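Local coordinates for protein carbon monoxide dehydrogenase (Thermococcus sp. AM4, PDB 6T7J) that probably catalyses the reversible oxidation of carbon monoxide to carbon dioxide, relaying the electrons through iron-sulfur clusters to a ferredoxin, at residues Val108-Gly113 and Gly117-Tyr122; Val262-His267 and Glu387-Ala392; Ala278-Ser283 and Glu383-Ile388; Thr362-His367 and His373-Ala378. All coordinates share one frame; numbering follows the deposited sequence.

Interaction 1. Residues Val108-Gly113 and Gly117-Tyr122; sequences VEVFKG and GRFQYY
Glu109 and Val110 both present their carbonyl oxygens to the rim of the Phe119 ring, Glu109 O lying in the ring plane 3.7 Å from Phe119 CE2 and Val110 O lying there 3.5 Å from Phe119 CD2. Val110 also uses its side chain: with chi1 at 175°, CG1 points opposite its own amide nitrogen and settles over one face of the Tyr122 ring, a CH-pi contact 4.1 Å from the centroid. The Tyr122 hydroxyl is bonded to Ile272 O. Lys112 runs beside Arg118, whose NH2 is paired with Glu116; that carboxylate probably eases the approach of the two like charges. Gly113 closes the segment. Its carbonyl oxygen takes a bond from Arg118 N at 2.7 Å and a weak one from Phe119 N, while its CA lies 3.6 Å from the guanidinium plane and 3.5 Å from Phe119 CD2. A beta carbon on Gly113 would collide with the Phe119 ring. A serine in place of Phe119 would probably take the ring edge away from the two carbonyl oxygens, strip Gly113 CA of its aromatic neighbour and open a gap beside Ala378. Gly117, with positive phi, makes the turn a Schellman motif ending helix 81-115, so a carbonyl of the last turns is answered by loop amides, and Phe119 and Tyr122 fold back against the helix.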
loop_
_atom_site.group_PDB
_atom_site.type_symbol
_atom_site.label_atom_id
_atom_site.label_comp_id
_atom_site.label_asym_id
_atom_site.label_seq_id
_atom_site.Cartn_x
_atom_site.Cartn_y
_atom_site.Cartn_z
ATOM N N VAL A 108 10.397 -4.385 -17.413
ATOM C CA VAL A 108 9.462 -4.273 -18.530
ATOM C C VAL A 108 9.753 -3.019 -19.341
ATOM O O VAL A 108 9.699 -3.034 -20.576
ATOM C CB VAL A 108 8.009 -4.280 -18.018
ATOM C CG1 VAL A 108 7.068 -3.684 -19.061
ATOM C CG2 VAL A 108 7.573 -5.682 -17.660
ATOM N N GLU A 109 10.048 -1.910 -18.658
ATOM C CA GLU A 109 10.397 -0.675 -19.355
ATOM C C GLU A 109 11.622 -0.877 -20.241
ATOM O O GLU A 109 11.621 -0.494 -21.419
ATOM C CB GLU A 109 10.639 0.446 -18.343
ATOM C CG GLU A 109 9.370 0.966 -17.679
ATOM C CD GLU A 109 9.649 1.757 -16.408
ATOM O OE1 GLU A 109 10.785 2.258 -16.250
ATOM O OE2 GLU A 109 8.730 1.876 -15.569
ATOM N N VAL A 110 12.675 -1.493 -19.695
ATOM C CA VAL A 110 13.879 -1.710 -20.499
ATOM C C VAL A 110 13.591 -2.652 -21.670
ATOM O O VAL A 110 14.053 -2.430 -22.799
ATOM C CB VAL A 110 15.032 -2.232 -19.621
ATOM C CG1 VAL A 110 16.241 -2.574 -20.484
ATOM C CG2 VAL A 110 15.402 -1.194 -18.574
ATOM N N PHE A 111 12.814 -3.711 -21.423
ATOM C CA PHE A 111 12.506 -4.678 -22.474
ATOM C C PHE A 111 11.690 -4.042 -23.593
ATOM O O PHE A 111 11.913 -4.324 -24.777
ATOM C CB PHE A 111 11.764 -5.868 -21.862
ATOM C CG PHE A 111 11.177 -6.813 -22.868
ATOM C CD1 PHE A 111 11.993 -7.583 -23.678
ATOM C CD2 PHE A 111 9.804 -6.948 -22.987
ATOM C CE1 PHE A 111 11.450 -8.459 -24.595
ATOM C CE2 PHE A 111 9.256 -7.824 -23.902
ATOM C CZ PHE A 111 10.080 -8.578 -24.709
ATOM N N LYS A 112 10.743 -3.171 -23.239
ATOM C CA LYS A 112 9.957 -2.471 -24.247
ATOM C C LYS A 112 10.816 -1.486 -25.027
ATOM O O LYS A 112 10.650 -1.338 -26.243
ATOM C CB LYS A 112 8.780 -1.754 -23.585
ATOM C CG LYS A 112 7.791 -1.143 -24.561
ATOM C CD LYS A 112 7.072 0.042 -23.940
ATOM C CE LYS A 112 6.034 0.624 -24.888
ATOM N NZ LYS A 112 5.556 1.961 -24.434
ATOM N N GLY A 113 11.736 -0.800 -24.346
ATOM C CA GLY A 113 12.658 0.071 -25.053
ATOM C C GLY A 113 13.532 -0.679 -26.039
ATOM O O GLY A 113 13.875 -0.150 -27.099
ATOM N N GLY A 117 13.673 -0.618 -30.331
ATOM C CA GLY A 117 14.959 -0.218 -30.864
ATOM C C GLY A 117 15.554 1.017 -30.228
ATOM O O GLY A 117 16.297 1.747 -30.892
ATOM N N ARG A 118 15.264 1.269 -28.953
ATOM C CA ARG A 118 15.704 2.485 -28.277
ATOM C C ARG A 118 16.931 2.269 -27.397
ATOM O O ARG A 118 17.875 3.063 -27.449
ATOM C CB ARG A 118 14.553 3.065 -27.445
ATOM C CG ARG A 118 13.428 3.656 -28.285
ATOM C CD ARG A 118 12.513 4.554 -27.462
ATOM N NE ARG A 118 11.317 3.845 -27.013
ATOM C CZ ARG A 118 11.079 3.506 -25.750
ATOM N NH1 ARG A 118 11.953 3.813 -24.800
ATOM N NH2 ARG A 118 9.964 2.859 -25.435
ATOM N N PHE A 119 16.942 1.210 -26.587
ATOM C CA PHE A 119 18.057 0.934 -25.679
ATOM C C PHE A 119 18.996 -0.059 -26.356
ATOM O O PHE A 119 18.979 -1.260 -26.085
ATOM C CB PHE A 119 17.553 0.401 -24.343
ATOM C CG PHE A 119 16.575 1.304 -23.651
ATOM C CD1 PHE A 119 16.791 2.670 -23.593
ATOM C CD2 PHE A 119 15.443 0.781 -23.047
ATOM C CE1 PHE A 119 15.890 3.499 -22.952
ATOM C CE2 PHE A 119 14.541 1.605 -22.404
ATOM C CZ PHE A 119 14.764 2.967 -22.357
ATOM N N GLN A 120 19.840 0.460 -27.246
ATOM C CA GLN A 120 20.731 -0.422 -27.992
ATOM C C GLN A 120 21.856 -0.995 -27.141
ATOM O O GLN A 120 22.640 -1.802 -27.654
ATOM C CB GLN A 120 21.313 0.312 -29.199
ATOM C CG GLN A 120 20.284 1.071 -30.018
ATOM C CD GLN A 120 20.141 0.527 -31.427
ATOM O OE1 GLN A 120 21.040 0.674 -32.257
ATOM N NE2 GLN A 120 19.009 -0.107 -31.703
ATOM N N TYR A 121 21.967 -0.612 -25.871
ATOM C CA TYR A 121 22.897 -1.277 -24.968
ATOM C C TYR A 121 22.342 -2.583 -24.416
ATOM O O TYR A 121 23.029 -3.247 -23.634
ATOM C CB TYR A 121 23.275 -0.349 -23.812
ATOM C CG TYR A 121 24.234 0.749 -24.205
ATOM C CD1 TYR A 121 25.474 0.452 -24.755
ATOM C CD2 TYR A 121 23.897 2.085 -24.031
ATOM C CE1 TYR A 121 26.354 1.455 -25.118
ATOM C CE2 TYR A 121 24.770 3.095 -24.390
ATOM C CZ TYR A 121 25.996 2.775 -24.934
ATOM O OH TYR A 121 26.868 3.777 -25.292
ATOM N N TYR A 122 21.128 -2.967 -24.803
ATOM C CA TYR A 122 20.505 -4.195 -24.339
ATOM C C TYR A 122 19.973 -4.979 -25.530
ATOM O O TYR A 122 19.438 -4.399 -26.482
ATOM C CB TYR A 122 19.378 -3.902 -23.343
ATOM C CG TYR A 122 19.855 -3.241 -22.071
ATOM C CD1 TYR A 122 20.234 -4.004 -20.974
ATOM C CD2 TYR A 122 19.932 -1.859 -21.968
ATOM C CE1 TYR A 122 20.677 -3.409 -19.809
ATOM C CE2 TYR A 122 20.373 -1.253 -20.806
ATOM C CZ TYR A 122 20.743 -2.034 -19.729
ATOM O OH TYR A 122 21.183 -1.442 -18.567
#

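Interaction 2. Residues Val262-His267 and Glu387-Ala392; sequences VNIVVH and EIVRIA
Ile264 turns CG1 opposite its own carbonyl carbon (chi1 -57°) and stays extended at the next bond (chi2 177°), which reaches CD1 out from strand 261-268 to helix 381-395. There CD1 lies 3.7 Å from Ala392 CB and 3.8 Å from Val389 CG1, one helical turn apart. Val389 meets it with the methyl opposite its backbone nitrogen, and the two side chains cross at about a right angle. CG1 of Ile264 touches the same alanine methyl, also at 3.7 Å from Ala392 CB, so that methyl is held by two successive carbons of the isoleucine.

Val262, two residues earlier on the same face of the strand, adds a looser contact: its CG1 lies 4.0 Å from Ala392 O and 4.3 Å from Ala392 CB. The CA atoms of Ile264 and Ala392 come within 6.9 Å, the small alanine side chain letting the helix sit near the strand. The axes of the two short segments approach to 9.3 Å at 133° between their directions. Around this pair, Val298 of the adjacent strand touches both Val262 and Ile264, and Met286 of helix 284-292 packs on Val389.

Every touching side chain is aliphatic and buried, and no polar bond links the segments. This is the helix-on-sheet packing of a Rossmann-like alpha/beta fold: the helix is held to this face of the parallel sheet by the fit of methyl and methylene groups, with the isoleucine bridging two of its turns.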
loop_
_atom_site.group_PDB
_atom_site.type_symbol
_atom_site.label_atom_id
_atom_site.label_comp_id
_atom_site.label_asym_id
_atom_site.label_seq_id
_atom_site.Cartn_x
_atom_site.Cartn_y
_atom_site.Cartn_z
ATOM N N VAL A 262 41.074 -3.303 -7.055
ATOM C CA VAL A 262 39.900 -2.503 -6.734
ATOM C C VAL A 262 38.742 -3.449 -6.472
ATOM O O VAL A 262 38.527 -4.402 -7.223
ATOM C CB VAL A 262 39.582 -1.533 -7.880
ATOM C CG1 VAL A 262 38.336 -0.712 -7.559
ATOM C CG2 VAL A 262 40.772 -0.633 -8.169
ATOM N N ASN A 263 38.010 -3.220 -5.388
ATOM C CA ASN A 263 36.872 -4.062 -5.039
ATOM C C ASN A 263 35.595 -3.255 -5.213
ATOM O O ASN A 263 35.420 -2.217 -4.564
ATOM C CB ASN A 263 36.987 -4.587 -3.608
ATOM C CG ASN A 263 38.055 -5.654 -3.460
ATOM O OD1 ASN A 263 38.121 -6.598 -4.248
ATOM N ND2 ASN A 263 38.896 -5.509 -2.443
ATOM N N ILE A 264 34.709 -3.725 -6.086
ATOM C CA ILE A 264 33.433 -3.063 -6.338
ATOM C C ILE A 264 32.319 -4.038 -5.994
ATOM O O ILE A 264 32.241 -5.127 -6.578
ATOM C CB ILE A 264 33.307 -2.582 -7.792
ATOM C CG1 ILE A 264 34.458 -1.642 -8.148
ATOM C CG2 ILE A 264 31.972 -1.889 -8.007
ATOM C CD1 ILE A 264 34.433 -1.177 -9.584
ATOM N N VAL A 265 31.450 -3.649 -5.059
ATOM C CA VAL A 265 30.320 -4.477 -4.653
ATOM C C VAL A 265 29.076 -3.993 -5.382
ATOM O O VAL A 265 28.847 -2.784 -5.497
ATOM C CB VAL A 265 30.119 -4.436 -3.125
ATOM C CG1 VAL A 265 28.931 -5.297 -2.714
ATOM C CG2 VAL A 265 31.388 -4.884 -2.407
ATOM N N VAL A 266 28.283 -4.931 -5.900
ATOM C CA VAL A 266 26.972 -4.631 -6.471
ATOM C C VAL A 266 25.919 -5.214 -5.535
ATOM O O VAL A 266 25.873 -6.430 -5.317
ATOM C CB VAL A 266 26.818 -5.175 -7.902
ATOM C CG1 VAL A 266 27.527 -4.265 -8.891
ATOM C CG2 VAL A 266 27.342 -6.598 -8.018
ATOM N N HIS A 267 25.078 -4.344 -4.978
ATOM C CA HIS A 267 24.152 -4.704 -3.914
ATOM C C HIS A 267 22.761 -4.214 -4.290
ATOM O O HIS A 267 22.606 -3.082 -4.754
ATOM C CB HIS A 267 24.617 -4.089 -2.587
ATOM C CG HIS A 267 23.747 -4.415 -1.415
ATOM N ND1 HIS A 267 22.909 -5.509 -1.386
ATOM C CD2 HIS A 267 23.597 -3.794 -0.221
ATOM C CE1 HIS A 267 22.276 -5.544 -0.227
ATOM N NE2 HIS A 267 22.675 -4.514 0.498
ATOM N N GLU A 387 31.497 5.667 -15.703
ATOM C CA GLU A 387 31.721 6.711 -14.705
ATOM C C GLU A 387 31.783 6.129 -13.295
ATOM O O GLU A 387 32.662 6.488 -12.500
ATOM C CB GLU A 387 30.616 7.760 -14.824
ATOM C CG GLU A 387 30.585 8.812 -13.740
ATOM C CD GLU A 387 29.298 9.621 -13.777
ATOM O OE1 GLU A 387 28.399 9.270 -14.573
ATOM O OE2 GLU A 387 29.184 10.604 -13.013
ATOM N N ILE A 388 30.870 5.208 -12.980
ATOM C CA ILE A 388 30.812 4.627 -11.640
ATOM C C ILE A 388 32.069 3.807 -11.352
ATOM O O ILE A 388 32.706 3.954 -10.295
ATOM C CB ILE A 388 29.534 3.783 -11.494
ATOM C CG1 ILE A 388 28.308 4.687 -11.344
ATOM C CG2 ILE A 388 29.654 2.820 -10.331
ATOM C CD1 ILE A 388 26.997 3.995 -11.648
ATOM N N VAL A 389 32.437 2.923 -12.285
ATOM C CA VAL A 389 33.633 2.106 -12.098
ATOM C C VAL A 389 34.867 2.992 -11.988
ATOM O O VAL A 389 35.795 2.698 -11.222
ATOM C CB VAL A 389 33.767 1.080 -13.240
ATOM C CG1 VAL A 389 35.026 0.252 -13.063
ATOM C CG2 VAL A 389 32.546 0.176 -13.289
ATOM N N ARG A 390 34.892 4.100 -12.735
ATOM C CA ARG A 390 36.018 5.023 -12.650
ATOM C C ARG A 390 36.101 5.658 -11.273
ATOM O O ARG A 390 37.194 5.819 -10.723
ATOM C CB ARG A 390 35.900 6.101 -13.727
ATOM C CG ARG A 390 36.467 5.683 -15.067
ATOM C CD ARG A 390 36.705 6.859 -15.988
ATOM N NE ARG A 390 36.653 6.443 -17.386
ATOM C CZ ARG A 390 35.629 6.685 -18.197
ATOM N NH1 ARG A 390 35.664 6.267 -19.457
ATOM N NH2 ARG A 390 34.570 7.350 -17.751
ATOM N N ILE A 391 34.956 6.036 -10.702
ATOM C CA ILE A 391 34.966 6.617 -9.361
ATOM C C ILE A 391 35.514 5.614 -8.352
ATOM O O ILE A 391 36.322 5.961 -7.479
ATOM C CB ILE A 391 33.559 7.108 -8.982
ATOM C CG1 ILE A 391 33.166 8.287 -9.875
ATOM C CG2 ILE A 391 33.508 7.512 -7.517
ATOM C CD1 ILE A 391 31.742 8.728 -9.717
ATOM N N ALA A 392 35.108 4.348 -8.472
ATOM C CA ALA A 392 35.643 3.322 -7.575
ATOM C C ALA A 392 37.158 3.172 -7.736
ATOM O O ALA A 392 37.911 3.138 -6.747
ATOM C CB ALA A 392 34.938 1.989 -7.829
#

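Interaction 3. Residues Ala278-Ser283 and Glu383-Ile388; sequences AEIAMS and EIAKEI
The apolar contact between these helices rests on Ile280, which lies against the successive residues Ala385 and Lys386. Its CG1 packs on the alanine methyl, 3.6 Å from Ala385 CB, with Ile280 CB close behind. The methyl CG2 is directed at the helix backbone, 3.8 Å from Lys386 CA, and also touches the base of the lysine side chain, 3.9 Å from Lys386 CG. Ile280 CD1, the end of the other branch, borders the same methylene at 4.1 Å from Lys386 CG. The first torsion of the isoleucine (chi1 -75°) sets CG1 opposite the carbonyl carbon and CG2 opposite the amide nitrogen, pointing them to different sides. The small side chain of Ala385 suits the near approach of the backbones, 6.3 Å between Ile280 CA and Lys386 CA. Asp382 and Val389 also touch Ile280.

Polar interactions lie at the margin. Lys386 crosses the isoleucine at about a right angle and stretches onward, its amino group forming a salt bridge with Glu285.

The contact is helix-helix packing within the alpha/beta fold, between helix 271-281, which follows strand 261-268 in the chain, and helix 381-395. Lys386 serves two chemistries in it: its methylene base shields the buried isoleucine, while its charged end ties helix 381-395 to helix 284-292.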
loop_
_atom_site.group_PDB
_atom_site.type_symbol
_atom_site.label_atom_id
_atom_site.label_comp_id
_atom_site.label_asym_id
_atom_site.label_seq_id
_atom_site.Cartn_x
_atom_site.Cartn_y
_atom_site.Cartn_z
ATOM N N ALA A 278 29.099 -4.927 -13.953
ATOM C CA ALA A 278 30.050 -6.034 -13.961
ATOM C C ALA A 278 30.773 -6.126 -15.298
ATOM O O ALA A 278 32.002 -6.272 -15.342
ATOM C CB ALA A 278 29.331 -7.347 -13.644
ATOM N N GLU A 279 30.027 -6.036 -16.405
ATOM C CA GLU A 279 30.655 -6.130 -17.718
ATOM C C GLU A 279 31.627 -4.979 -17.953
ATOM O O GLU A 279 32.723 -5.184 -18.487
ATOM C CB GLU A 279 29.585 -6.166 -18.809
ATOM C CG GLU A 279 28.965 -7.539 -19.007
ATOM C CD GLU A 279 27.630 -7.481 -19.722
ATOM O OE1 GLU A 279 26.741 -8.291 -19.389
ATOM O OE2 GLU A 279 27.469 -6.624 -20.618
ATOM N N ILE A 280 31.252 -3.763 -17.547
ATOM C CA ILE A 280 32.130 -2.615 -17.739
ATOM C C ILE A 280 33.385 -2.748 -16.889
ATOM O O ILE A 280 34.501 -2.513 -17.366
ATOM C CB ILE A 280 31.374 -1.310 -17.433
ATOM C CG1 ILE A 280 30.408 -0.973 -18.573
ATOM C CG2 ILE A 280 32.348 -0.163 -17.190
ATOM C CD1 ILE A 280 31.091 -0.604 -19.869
ATOM N N ALA A 281 33.233 -3.145 -15.623
ATOM C CA ALA A 281 34.379 -3.165 -14.723
ATOM C C ALA A 281 35.323 -4.322 -15.023
ATOM O O ALA A 281 36.534 -4.198 -14.803
ATOM C CB ALA A 281 33.903 -3.219 -13.276
ATOM N N MET A 282 34.808 -5.446 -15.517
ATOM C CA MET A 282 35.688 -6.527 -15.940
ATOM C C MET A 282 36.129 -6.386 -17.393
ATOM O O MET A 282 36.844 -7.259 -17.898
ATOM C CB MET A 282 35.023 -7.891 -15.702
ATOM C CG MET A 282 34.015 -8.340 -16.744
ATOM S SD MET A 282 33.158 -9.835 -16.187
ATOM C CE MET A 282 32.710 -10.589 -17.749
ATOM N N SER A 283 35.733 -5.310 -18.068
ATOM C CA SER A 283 36.345 -4.967 -19.340
ATOM C C SER A 283 37.803 -4.567 -19.123
ATOM O O SER A 283 38.199 -4.126 -18.041
ATOM C CB SER A 283 35.582 -3.830 -20.020
ATOM O OG SER A 283 35.855 -2.588 -19.392
ATOM N N GLU A 383 27.801 4.548 -20.386
ATOM C CA GLU A 383 28.516 5.736 -19.924
ATOM C C GLU A 383 28.423 5.886 -18.408
ATOM O O GLU A 383 29.428 6.175 -17.743
ATOM C CB GLU A 383 27.968 6.979 -20.626
ATOM C CG GLU A 383 28.411 7.119 -22.075
ATOM C CD GLU A 383 27.390 6.574 -23.059
ATOM O OE1 GLU A 383 27.223 7.178 -24.140
ATOM O OE2 GLU A 383 26.753 5.543 -22.753
ATOM N N ILE A 384 27.229 5.685 -17.845
ATOM C CA ILE A 384 27.062 5.769 -16.396
ATOM C C ILE A 384 27.865 4.674 -15.702
ATOM O O ILE A 384 28.493 4.908 -14.660
ATOM C CB ILE A 384 25.569 5.699 -16.023
ATOM C CG1 ILE A 384 24.752 6.673 -16.874
ATOM C CG2 ILE A 384 25.372 5.992 -14.544
ATOM C CD1 ILE A 384 24.855 8.111 -16.436
ATOM N N ALA A 385 27.859 3.464 -16.265
ATOM C CA ALA A 385 28.626 2.373 -15.669
ATOM C C ALA A 385 30.122 2.671 -15.693
ATOM O O ALA A 385 30.829 2.417 -14.707
ATOM C CB ALA A 385 28.322 1.064 -16.396
ATOM N N LYS A 386 30.620 3.205 -16.813
ATOM C CA LYS A 386 32.020 3.611 -16.896
ATOM C C LYS A 386 32.349 4.649 -15.833
ATOM O O LYS A 386 33.363 4.541 -15.136
ATOM C CB LYS A 386 32.322 4.166 -18.288
ATOM C CG LYS A 386 32.636 3.127 -19.346
ATOM C CD LYS A 386 33.167 3.807 -20.600
ATOM C CE LYS A 386 33.449 2.812 -21.713
ATOM N NZ LYS A 386 34.283 3.429 -22.781
ATOM N N GLU A 387 31.497 5.667 -15.703
ATOM C CA GLU A 387 31.721 6.711 -14.705
ATOM C C GLU A 387 31.783 6.129 -13.295
ATOM O O GLU A 387 32.662 6.488 -12.500
ATOM C CB GLU A 387 30.616 7.760 -14.824
ATOM C CG GLU A 387 30.585 8.812 -13.740
ATOM C CD GLU A 387 29.298 9.621 -13.777
ATOM O OE1 GLU A 387 28.399 9.270 -14.573
ATOM O OE2 GLU A 387 29.184 10.604 -13.013
ATOM N N ILE A 388 30.870 5.208 -12.980
ATOM C CA ILE A 388 30.812 4.627 -11.640
ATOM C C ILE A 388 32.069 3.807 -11.352
ATOM O O ILE A 388 32.706 3.954 -10.295
ATOM C CB ILE A 388 29.534 3.783 -11.494
ATOM C CG1 ILE A 388 28.308 4.687 -11.344
ATOM C CG2 ILE A 388 29.654 2.820 -10.331
ATOM C CD1 ILE A 388 26.997 3.995 -11.648
#

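Interaction 4. Residues Thr362-His367 and His373-Ala378; sequences TEPKGH and HIEFNA
The loop joining strands 358-361 and 372-373, at one margin of a parallel sheet, turns back on the chain that leaves it, and a histidine-carboxylate pair sits where the two meet. The backbone join is a straight bond from Phe376 N to Thr362 O, 2.6 Å long with 173° at the hydrogen, falling on a lone pair in the carbonyl plane. CA-H...O contacts flank it, Thr362 CA to Ile374 O at 3.3 Å and Glu375 CA to Thr362 O at 3.4 Å.

His373 and Glu375 both carry CG anti to their backbone nitrogens (chi1 -165° and -163°) and reach the same side of the extended chain. His373 NE2 donates to the anti lone pair of Glu375 OE1 at 2.5 Å, with the oxygen almost in the ring plane, and ND1 is bonded to Thr361 OG1, so both ring nitrogens are engaged and the rotation of the ring is fixed. Its CE1 edge faces Glu363 O at 3.2 Å. Over one face comes His367, whose CE1 lies 3.5 Å from His373 NE2, the two rings oblique. Glu375 also lies across Pro364, its OE2 3.7 Å from Pro364 CB. A leucine in place of His373 would probably leave Glu375 and Thr361 without their bonded partner and set the carboxylate free to swing.

Arg203 of the second subunit makes a weak bond to Pro364 O, and Asp209 of that subunit packs on His367. Glu363 to Gly366 form a type I beta turn, and this connection is a loop at the edge of a Rossmann-like parallel sheet, placed at the dimer interface.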
loop_
_atom_site.group_PDB
_atom_site.type_symbol
_atom_site.label_atom_id
_atom_site.label_comp_id
_atom_site.label_asym_id
_atom_site.label_seq_id
_atom_site.Cartn_x
_atom_site.Cartn_y
_atom_site.Cartn_z
ATOM N N THR A 362 21.728 4.691 -7.315
ATOM C CA THR A 362 21.584 4.827 -8.760
ATOM C C THR A 362 20.146 4.877 -9.260
ATOM O O THR A 362 19.945 5.091 -10.460
ATOM C CB THR A 362 22.291 3.669 -9.484
ATOM O OG1 THR A 362 21.614 2.443 -9.189
ATOM C CG2 THR A 362 23.750 3.557 -9.052
ATOM N N GLU A 363 19.149 4.678 -8.400
ATOM C CA GLU A 363 17.766 4.607 -8.839
ATOM C C GLU A 363 16.936 5.683 -8.147
ATOM O O GLU A 363 17.144 5.953 -6.959
ATOM C CB GLU A 363 17.180 3.212 -8.544
ATOM C CG GLU A 363 15.660 3.130 -8.545
ATOM C CD GLU A 363 15.088 2.824 -9.916
ATOM O OE1 GLU A 363 15.785 2.171 -10.722
ATOM O OE2 GLU A 363 13.940 3.240 -10.186
ATOM N N PRO A 364 16.001 6.322 -8.858
ATOM C CA PRO A 364 15.210 7.398 -8.232
ATOM C C PRO A 364 14.338 6.938 -7.074
ATOM O O PRO A 364 13.857 7.784 -6.310
ATOM C CB PRO A 364 14.359 7.931 -9.395
ATOM C CG PRO A 364 14.327 6.808 -10.389
ATOM C CD PRO A 364 15.674 6.160 -10.284
ATOM N N LYS A 365 14.113 5.637 -6.917
ATOM C CA LYS A 365 13.326 5.119 -5.808
ATOM C C LYS A 365 14.188 4.652 -4.641
ATOM O O LYS A 365 13.644 4.240 -3.612
ATOM C CB LYS A 365 12.429 3.972 -6.286
ATOM C CG LYS A 365 11.390 4.392 -7.315
ATOM C CD LYS A 365 10.468 3.244 -7.675
ATOM C CE LYS A 365 11.203 2.155 -8.440
ATOM N NZ LYS A 365 11.627 2.606 -9.799
ATOM N N GLY A 366 15.511 4.710 -4.771
ATOM C CA GLY A 366 16.392 4.278 -3.706
ATOM C C GLY A 366 17.375 5.343 -3.268
ATOM O O GLY A 366 18.562 5.281 -3.603
ATOM N N HIS A 367 16.894 6.328 -2.519
ATOM C CA HIS A 367 17.736 7.393 -1.996
ATOM C C HIS A 367 18.097 7.100 -0.548
ATOM O O HIS A 367 17.264 6.615 0.228
ATOM C CB HIS A 367 17.033 8.748 -2.094
ATOM C CG HIS A 367 16.726 9.174 -3.497
ATOM N ND1 HIS A 367 17.626 9.866 -4.279
ATOM C CD2 HIS A 367 15.617 9.013 -4.254
ATOM C CE1 HIS A 367 17.085 10.108 -5.460
ATOM N NE2 HIS A 367 15.866 9.600 -5.470
ATOM N N HIS A 373 24.577 10.008 -5.262
ATOM C CA HIS A 373 23.573 9.539 -6.212
ATOM C C HIS A 373 24.065 9.790 -7.633
ATOM O O HIS A 373 24.211 10.941 -8.056
ATOM C CB HIS A 373 22.231 10.223 -5.972
ATOM C CG HIS A 373 21.082 9.545 -6.650
ATOM N ND1 HIS A 373 20.714 8.247 -6.371
ATOM C CD2 HIS A 373 20.220 9.985 -7.598
ATOM C CE1 HIS A 373 19.674 7.916 -7.116
ATOM N NE2 HIS A 373 19.356 8.953 -7.870
ATOM N N ILE A 374 24.320 8.712 -8.360
ATOM C CA ILE A 374 24.621 8.765 -9.789
ATOM C C ILE A 374 23.505 7.984 -10.473
ATOM O O ILE A 374 23.557 6.756 -10.590
ATOM C CB ILE A 374 26.005 8.204 -10.120
ATOM C CG1 ILE A 374 27.085 9.073 -9.474
ATOM C CG2 ILE A 374 26.221 8.149 -11.625
ATOM C CD1 ILE A 374 28.304 8.309 -9.053
ATOM N N GLU A 375 22.477 8.701 -10.921
ATOM C CA GLU A 375 21.248 8.062 -11.374
ATOM C C GLU A 375 21.480 7.284 -12.661
ATOM O O GLU A 375 22.050 7.804 -13.626
ATOM C CB GLU A 375 20.151 9.106 -11.578
ATOM C CG GLU A 375 18.749 8.526 -11.636
ATOM C CD GLU A 375 17.719 9.413 -10.963
ATOM O OE1 GLU A 375 17.909 9.764 -9.779
ATOM O OE2 GLU A 375 16.713 9.757 -11.618
ATOM N N PHE A 376 21.026 6.034 -12.671
ATOM C CA PHE A 376 21.191 5.149 -13.812
ATOM C C PHE A 376 19.970 5.224 -14.718
ATOM O O PHE A 376 18.832 5.290 -14.244
ATOM C CB PHE A 376 21.406 3.711 -13.336
ATOM C CG PHE A 376 21.859 2.769 -14.416
ATOM C CD1 PHE A 376 23.195 2.693 -14.773
ATOM C CD2 PHE A 376 20.949 1.949 -15.062
ATOM C CE1 PHE A 376 23.615 1.821 -15.759
ATOM C CE2 PHE A 376 21.362 1.075 -16.051
ATOM C CZ PHE A 376 22.698 1.010 -16.397
ATOM N N ASN A 377 20.217 5.223 -16.025
ATOM C CA ASN A 377 19.159 5.162 -17.022
ATOM C C ASN A 377 19.624 4.278 -18.169
ATOM O O ASN A 377 20.823 4.163 -18.435
ATOM C CB ASN A 377 18.771 6.557 -17.533
ATOM C CG ASN A 377 19.841 7.179 -18.404
ATOM O OD1 ASN A 377 21.033 7.026 -18.147
ATOM N ND2 ASN A 377 19.417 7.888 -19.445
ATOM N N ALA A 378 18.660 3.652 -18.846
ATOM C CA ALA A 378 18.994 2.618 -19.821
ATOM C C ALA A 378 19.718 3.191 -21.034
ATOM O O ALA A 378 20.644 2.563 -21.561
ATOM C CB ALA A 378 17.727 1.878 -20.251
#

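Helix 381-395 joins interactions 2 and 3, which share Glu387 and Ile388 and have centres about 8 Å apart; Val389 CG1 of interaction 2 lies 3.7 Å from Ala281 CB of interaction 3. Interaction 4 packs on the same helix through Ile374, whose CD1 is 3.5 Å from Ile391 CD1. Interaction 1 meets this group through the loop after helix 81-115: Phe119 CD1 lies 3.6 Å from Ala378 CB of interaction 4, and Tyr121 OH is probably hydrogen-bonded to Glu383 OE2 of interaction 3 at 3.1 Å. None of the four contains a residue lining a cluster, but strand 261-268 of interaction 2 leads directly to His269, in the pocket of the broken Fe4S4 cluster.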